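Tetracycline Repressor, class A (PDB 5MRU) represses the tetracycline resistance gene tetA by binding its operator DNA, and has reduced affinity for that site once tetracycline binds. Local coordinates at residues A[135-140]-A[192-197]; A[118-123]-A[128-133]. All blocks are in the same frame, centred on the assembly; numbering follows the deposited sequence.

Contact 1: residues A[135-140]-A[192-197]. With TDC (5a,6-anhydrotetracycline), chain B.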
loop_
_atom_site.group_PDB
_atom_site.type_symbol
_atom_site.label_atom_id
_atom_site.label_comp_id
_atom_site.label_asym_id
_atom_site.label_seq_id
_atom_site.Cartn_x
_atom_site.Cartn_y
_atom_site.Cartn_z
ATOM N N MET A 135 -2.445 -9.915 -8.576
ATOM C CA MET A 135 -2.956 -9.074 -7.519
ATOM C C MET A 135 -1.934 -8.969 -6.383
ATOM O O MET A 135 -1.561 -7.886 -5.964
ATOM C CB MET A 135 -4.316 -9.592 -7.010
ATOM C CG MET A 135 -5.397 -8.513 -7.038
ATOM S SD MET A 135 -5.872 -7.966 -8.712
ATOM C CE MET A 135 -7.174 -9.177 -9.018
ATOM N N THR A 136 -1.462 -10.110 -5.915
ATOM C CA THR A 136 -0.615 -10.144 -4.741
ATOM C C THR A 136 0.670 -9.323 -4.920
ATOM O O THR A 136 1.086 -8.586 -4.034
ATOM C CB THR A 136 -0.303 -11.600 -4.398
ATOM O OG1 THR A 136 -1.503 -12.248 -3.933
ATOM C CG2 THR A 136 0.766 -11.684 -3.344
ATOM N N ILE A 137 1.287 -9.473 -6.080
ATOM C CA ILE A 137 2.455 -8.703 -6.460
ATOM C C ILE A 137 2.059 -7.249 -6.482
ATOM O O ILE A 137 2.752 -6.393 -5.930
ATOM C CB ILE A 137 3.003 -9.150 -7.842
ATOM C CG1 ILE A 137 3.707 -10.497 -7.712
ATOM C CG2 ILE A 137 3.990 -8.138 -8.433
ATOM C CD1 ILE A 137 4.121 -11.080 -9.024
ATOM N N SER A 138 0.924 -6.978 -7.106
ATOM C CA SER A 138 0.354 -5.647 -7.144
ATOM C C SER A 138 0.134 -5.016 -5.731
ATOM O O SER A 138 0.576 -3.889 -5.430
ATOM C CB SER A 138 -0.928 -5.727 -7.945
ATOM O OG SER A 138 -1.578 -4.499 -7.942
ATOM N N TYR A 139 -0.509 -5.761 -4.852
ATOM C CA TYR A 139 -0.754 -5.295 -3.489
ATOM C C TYR A 139 0.516 -5.071 -2.705
ATOM O O TYR A 139 0.626 -4.069 -1.984
ATOM C CB TYR A 139 -1.677 -6.251 -2.783
ATOM C CG TYR A 139 -3.064 -6.166 -3.335
ATOM C CD1 TYR A 139 -3.452 -5.108 -4.172
ATOM C CD2 TYR A 139 -4.006 -7.102 -2.995
ATOM C CE1 TYR A 139 -4.737 -5.004 -4.654
ATOM C CE2 TYR A 139 -5.301 -7.014 -3.470
ATOM C CZ TYR A 139 -5.659 -5.973 -4.306
ATOM O OH TYR A 139 -6.962 -5.892 -4.770
ATOM N N PHE A 140 1.481 -5.967 -2.888
ATOM C CA PHE A 140 2.778 -5.861 -2.248
ATOM C C PHE A 140 3.520 -4.614 -2.696
ATOM O O PHE A 140 4.134 -3.929 -1.888
ATOM C CB PHE A 140 3.645 -7.069 -2.599
ATOM C CG PHE A 140 5.049 -6.958 -2.098
ATOM C CD1 PHE A 140 5.301 -6.883 -0.746
ATOM C CD2 PHE A 140 6.116 -6.905 -2.978
ATOM C CE1 PHE A 140 6.602 -6.789 -0.271
ATOM C CE2 PHE A 140 7.434 -6.810 -2.517
ATOM C CZ PHE A 140 7.676 -6.748 -1.160
ATOM N N ALA A 192 11.011 -11.721 -3.931
ATOM C CA ALA A 192 11.662 -13.057 -4.042
ATOM C C ALA A 192 10.842 -14.122 -3.313
ATOM O O ALA A 192 10.515 -15.167 -3.877
ATOM C CB ALA A 192 13.083 -13.027 -3.508
ATOM N N VAL A 193 10.483 -13.831 -2.067
ATOM C CA VAL A 193 9.598 -14.694 -1.291
ATOM C C VAL A 193 8.278 -14.928 -2.028
ATOM O O VAL A 193 7.769 -16.045 -2.125
ATOM C CB VAL A 193 9.296 -14.059 0.061
ATOM C CG1 VAL A 193 8.243 -14.869 0.802
ATOM C CG2 VAL A 193 10.569 -13.920 0.868
ATOM N N ILE A 194 7.714 -13.867 -2.557
ATOM C CA ILE A 194 6.461 -14.017 -3.263
ATOM C C ILE A 194 6.596 -14.951 -4.450
ATOM O O ILE A 194 5.717 -15.753 -4.703
ATOM C CB ILE A 194 5.889 -12.648 -3.685
ATOM C CG1 ILE A 194 5.076 -12.067 -2.512
ATOM C CG2 ILE A 194 5.047 -12.757 -4.964
ATOM C CD1 ILE A 194 4.762 -10.586 -2.637
ATOM N N VAL A 195 7.689 -14.863 -5.177
ATOM C CA VAL A 195 7.785 -15.642 -6.389
ATOM C C VAL A 195 7.945 -17.129 -6.045
ATOM O O VAL A 195 7.517 -18.018 -6.810
ATOM C CB VAL A 195 8.930 -15.140 -7.293
ATOM C CG1 VAL A 195 10.181 -16.020 -7.190
ATOM C CG2 VAL A 195 8.453 -15.072 -8.733
ATOM N N ASP A 196 8.568 -17.391 -4.894
ATOM C CA ASP A 196 8.766 -18.764 -4.436
ATOM C C ASP A 196 7.393 -19.408 -4.146
ATOM O O ASP A 196 7.044 -20.441 -4.730
ATOM C CB ASP A 196 9.678 -18.817 -3.194
ATOM C CG ASP A 196 11.140 -18.443 -3.497
ATOM O OD1 ASP A 196 11.454 -18.000 -4.618
ATOM O OD2 ASP A 196 11.979 -18.586 -2.592
ATOM N N GLY A 197 6.603 -18.777 -3.283
ATOM C CA GLY A 197 5.298 -19.320 -2.909
ATOM C C GLY A 197 4.365 -19.576 -4.079
ATOM O O GLY A 197 3.484 -20.419 -3.988
HETATM O O12 TDC B . -2.613 -2.396 -10.831
HETATM C C12 TDC B . -2.573 -3.471 -11.491
HETATM C C1B TDC B . -3.758 -4.356 -11.552
HETATM C C11 TDC B . -4.930 -3.952 -10.929
HETATM O O11 TDC B . -4.993 -2.750 -10.241
HETATM C C1A TDC B . -6.063 -4.745 -10.971
HETATM C C10 TDC B . -7.228 -4.333 -10.340
HETATM O O10 TDC B . -7.325 -3.140 -9.640
HETATM C C9 TDC B . -8.423 -5.184 -10.403
HETATM C C8 TDC B . -8.352 -6.374 -11.096
HETATM C C7 TDC B . -7.168 -6.745 -11.711
HETATM C C61 TDC B . -6.021 -5.957 -11.661
HETATM C C6 TDC B . -4.822 -6.361 -12.297
HETATM C C62 TDC B . -4.688 -7.647 -13.057
HETATM C C51 TDC B . -3.689 -5.555 -12.250
HETATM C C5 TDC B . -2.404 -6.005 -12.920
HETATM C C1C TDC B . -1.367 -3.867 -12.296
HETATM C C1 TDC B . -1.581 -3.535 -13.776
HETATM O O1 TDC B . -2.591 -2.926 -14.122
HETATM O O1C TDC B . -0.183 -3.298 -11.792
HETATM C C41 TDC B . -1.170 -5.352 -12.281
HETATM C C4 TDC B . 0.125 -5.817 -13.021
HETATM N N4 TDC B . 1.375 -6.107 -12.221
HETATM C C43 TDC B . 1.618 -5.202 -11.063
HETATM C C42 TDC B . 1.218 -7.507 -11.694
HETATM C C3 TDC B . 0.397 -4.971 -14.273
HETATM O O3 TDC B . 1.349 -5.326 -14.955
HETATM C C2 TDC B . -0.503 -3.913 -14.670
HETATM C C21 TDC B . -0.306 -3.199 -15.942
HETATM O O21 TDC B . 0.579 -3.562 -16.732
HETATM N N21 TDC B . -1.149 -2.224 -16.342
#
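I194 of helix 183-199 sends its two ends to different partners on the buried face of helix 127-153. Its chain is stretched at chi2 (165°), which carries CD1 out to F140, 3.7 Å from CG; the methyl meets the ring obliquely and also lies 3.7 Å from CB of F140. T136 borders the same methyl more loosely, with its CG2 4.2 Å from CD1 of I194. The other branch, CG2 of I194, lies 3.8 Å from CG1 of I137. CG of F140 lies anti to the backbone N (chi1 174°), which sets the ring beside CD1 of I194. F140 also packs on Y139 of the second subunit, as expected in the four-helix dimer core of TetR. The axes of the two segments run nearly antiparallel (166°), 10.9 Å apart at closest approach; here I194 and F140 span the distance. The hydroxyl of T136 is bound by the carbonyl of N132, so its methyl can serve the apolar interface.

The open side lies at D196, which is partly exposed and forms a salt bridge with R201 of the second subunit. A separate side of helix 127-153 faces the drug, where SD of M135 lies 3.5 Å from C7 of anhydrotetracycline. With no hydrogen bond crossing between the segments, cohesion here rests on apolar packing behind the drug-binding wall.

Contact 2: residues A[118-123]-A[128-133]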
loop_
_atom_site.group_PDB
_atom_site.type_symbol
_atom_site.label_atom_id
_atom_site.label_comp_id
_atom_site.label_asym_id
_atom_site.label_seq_id
_atom_site.Cartn_x
_atom_site.Cartn_y
_atom_site.Cartn_z
ATOM N N ARG A 118 -2.916 -15.014 -20.157
ATOM C CA ARG A 118 -2.802 -16.067 -21.180
ATOM C C ARG A 118 -1.361 -16.528 -21.346
ATOM O O ARG A 118 -1.114 -17.564 -21.962
ATOM C CB ARG A 118 -3.362 -15.599 -22.532
ATOM N N PHE A 119 -0.424 -15.741 -20.820
ATOM C CA PHE A 119 0.958 -16.164 -20.664
ATOM C C PHE A 119 1.135 -17.054 -19.430
ATOM O O PHE A 119 1.744 -18.109 -19.519
ATOM C CB PHE A 119 1.873 -14.937 -20.575
ATOM C CG PHE A 119 3.317 -15.274 -20.356
ATOM C CD1 PHE A 119 4.098 -15.740 -21.398
ATOM C CD2 PHE A 119 3.892 -15.123 -19.113
ATOM C CE1 PHE A 119 5.433 -16.049 -21.205
ATOM C CE2 PHE A 119 5.223 -15.429 -18.909
ATOM C CZ PHE A 119 5.998 -15.896 -19.956
ATOM N N LEU A 120 0.627 -16.626 -18.276
ATOM C CA LEU A 120 0.847 -17.386 -17.050
ATOM C C LEU A 120 0.106 -18.718 -17.091
ATOM O O LEU A 120 0.641 -19.759 -16.674
ATOM C CB LEU A 120 0.429 -16.583 -15.838
ATOM C CG LEU A 120 1.216 -15.269 -15.580
ATOM C CD1 LEU A 120 0.392 -14.305 -14.743
ATOM C CD2 LEU A 120 2.572 -15.484 -14.916
ATOM N N CYS A 121 -1.113 -18.705 -17.619
ATOM C CA CYS A 121 -1.821 -19.958 -17.879
ATOM C C CYS A 121 -1.021 -20.828 -18.833
ATOM O O CYS A 121 -0.816 -22.008 -18.575
ATOM C CB CYS A 121 -3.218 -19.685 -18.418
ATOM S SG CYS A 121 -4.227 -18.820 -17.195
ATOM N N GLU A 122 -0.543 -20.231 -19.920
ATOM C CA GLU A 122 0.370 -20.912 -20.834
ATOM C C GLU A 122 1.455 -21.660 -20.066
ATOM O O GLU A 122 1.802 -22.783 -20.415
ATOM C CB GLU A 122 1.045 -19.908 -21.785
ATOM C CG GLU A 122 1.116 -20.376 -23.228
ATOM C CD GLU A 122 -0.253 -20.482 -23.865
ATOM O OE1 GLU A 122 -1.098 -19.585 -23.588
ATOM O OE2 GLU A 122 -0.472 -21.458 -24.629
ATOM N N ALA A 123 1.989 -21.017 -19.027
ATOM C CA ALA A 123 3.160 -21.521 -18.305
ATOM C C ALA A 123 2.889 -22.509 -17.152
ATOM O O ALA A 123 3.839 -23.108 -16.630
ATOM C CB ALA A 123 3.997 -20.359 -17.810
ATOM N N GLY A 128 -7.383 -18.995 -11.154
ATOM C CA GLY A 128 -7.418 -18.282 -9.885
ATOM C C GLY A 128 -6.033 -18.025 -9.333
ATOM O O GLY A 128 -5.811 -17.019 -8.657
ATOM N N ASP A 129 -5.107 -18.938 -9.611
ATOM C CA ASP A 129 -3.713 -18.743 -9.244
ATOM C C ASP A 129 -3.097 -17.588 -9.995
ATOM O O ASP A 129 -2.306 -16.830 -9.429
ATOM C CB ASP A 129 -2.881 -19.998 -9.523
ATOM C CG ASP A 129 -3.088 -21.069 -8.495
ATOM O OD1 ASP A 129 -3.370 -20.703 -7.337
ATOM O OD2 ASP A 129 -2.958 -22.272 -8.836
ATOM N N ALA A 130 -3.431 -17.456 -11.270
ATOM C CA ALA A 130 -2.835 -16.393 -12.080
ATOM C C ALA A 130 -3.325 -15.013 -11.637
ATOM O O ALA A 130 -2.525 -14.090 -11.545
ATOM C CB ALA A 130 -3.105 -16.616 -13.563
ATOM N N VAL A 131 -4.624 -14.885 -11.357
ATOM C CA VAL A 131 -5.183 -13.639 -10.845
ATOM C C VAL A 131 -4.478 -13.307 -9.553
ATOM O O VAL A 131 -4.042 -12.165 -9.361
ATOM C CB VAL A 131 -6.695 -13.714 -10.532
ATOM C CG1 VAL A 131 -7.217 -12.316 -10.216
ATOM C CG2 VAL A 131 -7.481 -14.352 -11.670
ATOM N N ASN A 132 -4.361 -14.313 -8.683
ATOM C CA ASN A 132 -3.699 -14.163 -7.381
ATOM C C ASN A 132 -2.237 -13.735 -7.449
ATOM O O ASN A 132 -1.798 -12.925 -6.646
ATOM C CB ASN A 132 -3.790 -15.444 -6.543
ATOM C CG ASN A 132 -3.230 -15.255 -5.130
ATOM O OD1 ASN A 132 -2.188 -15.809 -4.771
ATOM N ND2 ASN A 132 -3.910 -14.437 -4.341
ATOM N N ALA A 133 -1.494 -14.284 -8.398
ATOM C CA ALA A 133 -0.110 -13.857 -8.621
ATOM C C ALA A 133 0.002 -12.364 -9.010
ATOM O O ALA A 133 0.961 -11.692 -8.647
ATOM C CB ALA A 133 0.563 -14.731 -9.682
#
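L120 and A130 meet through their beta carbons, 4.2 Å apart, where helix 107-123 lies against the start of helix 127-153. The two CB bonds both incline toward the facing helix but are offset, so the beta carbons pass beside each other rather than meeting end to end. Beyond CB, L120 bends so that its two methyls part: CD1 comes to 4.4 Å from CB of A130 and leans on toward A133, while CD2 turns away from A130. With chi1 at -63° and chi2 at 157°, the leucine thus lies along the neighbouring helix instead of ending against it. C121, the next residue, leaves its helix at a different angle and reaches the same alanine from another direction, its SG 4.4 Å from CB of A130. One small methyl is therefore approached by a leucine and a thiol.

Alanine suits this place because it lets the backbones come near: the CA atoms of L120 and A130 are 6.3 Å apart. Leucine is long enough to serve a second neighbour too, and L120 also packs on L79 of helix 75-91, tying three helices of the ligand-binding domain together. L120 itself is about 8 Å from the bound anhydrotetracycline, nearest atoms considered, so it stands behind the pocket and does not line it. The contact is apolar and modest in area, joining two consecutive helices by shape and the hydrophobic effect; no hydrogen bond between these segments contributes to holding them, so their cohesion here is apolar packing.

Both contacts use helix 127-153, one after the other along the chain, with centres 13 Å apart. Contact 2 joins its start to the preceding helix within the subunit, and partly exposed C121 brings it nearer the surface. All the touching residues of contact 1 are buried, and there the helix meets helix 183-199 beside the dimer interface. Both are apolar, but contact 2 relies on a small alanine for close approach, whereas contact 1 fills a wider gap with isoleucine and phenylalanine. Helix 75-91 packs against both contacts, reaching contact 1 through I137 as well.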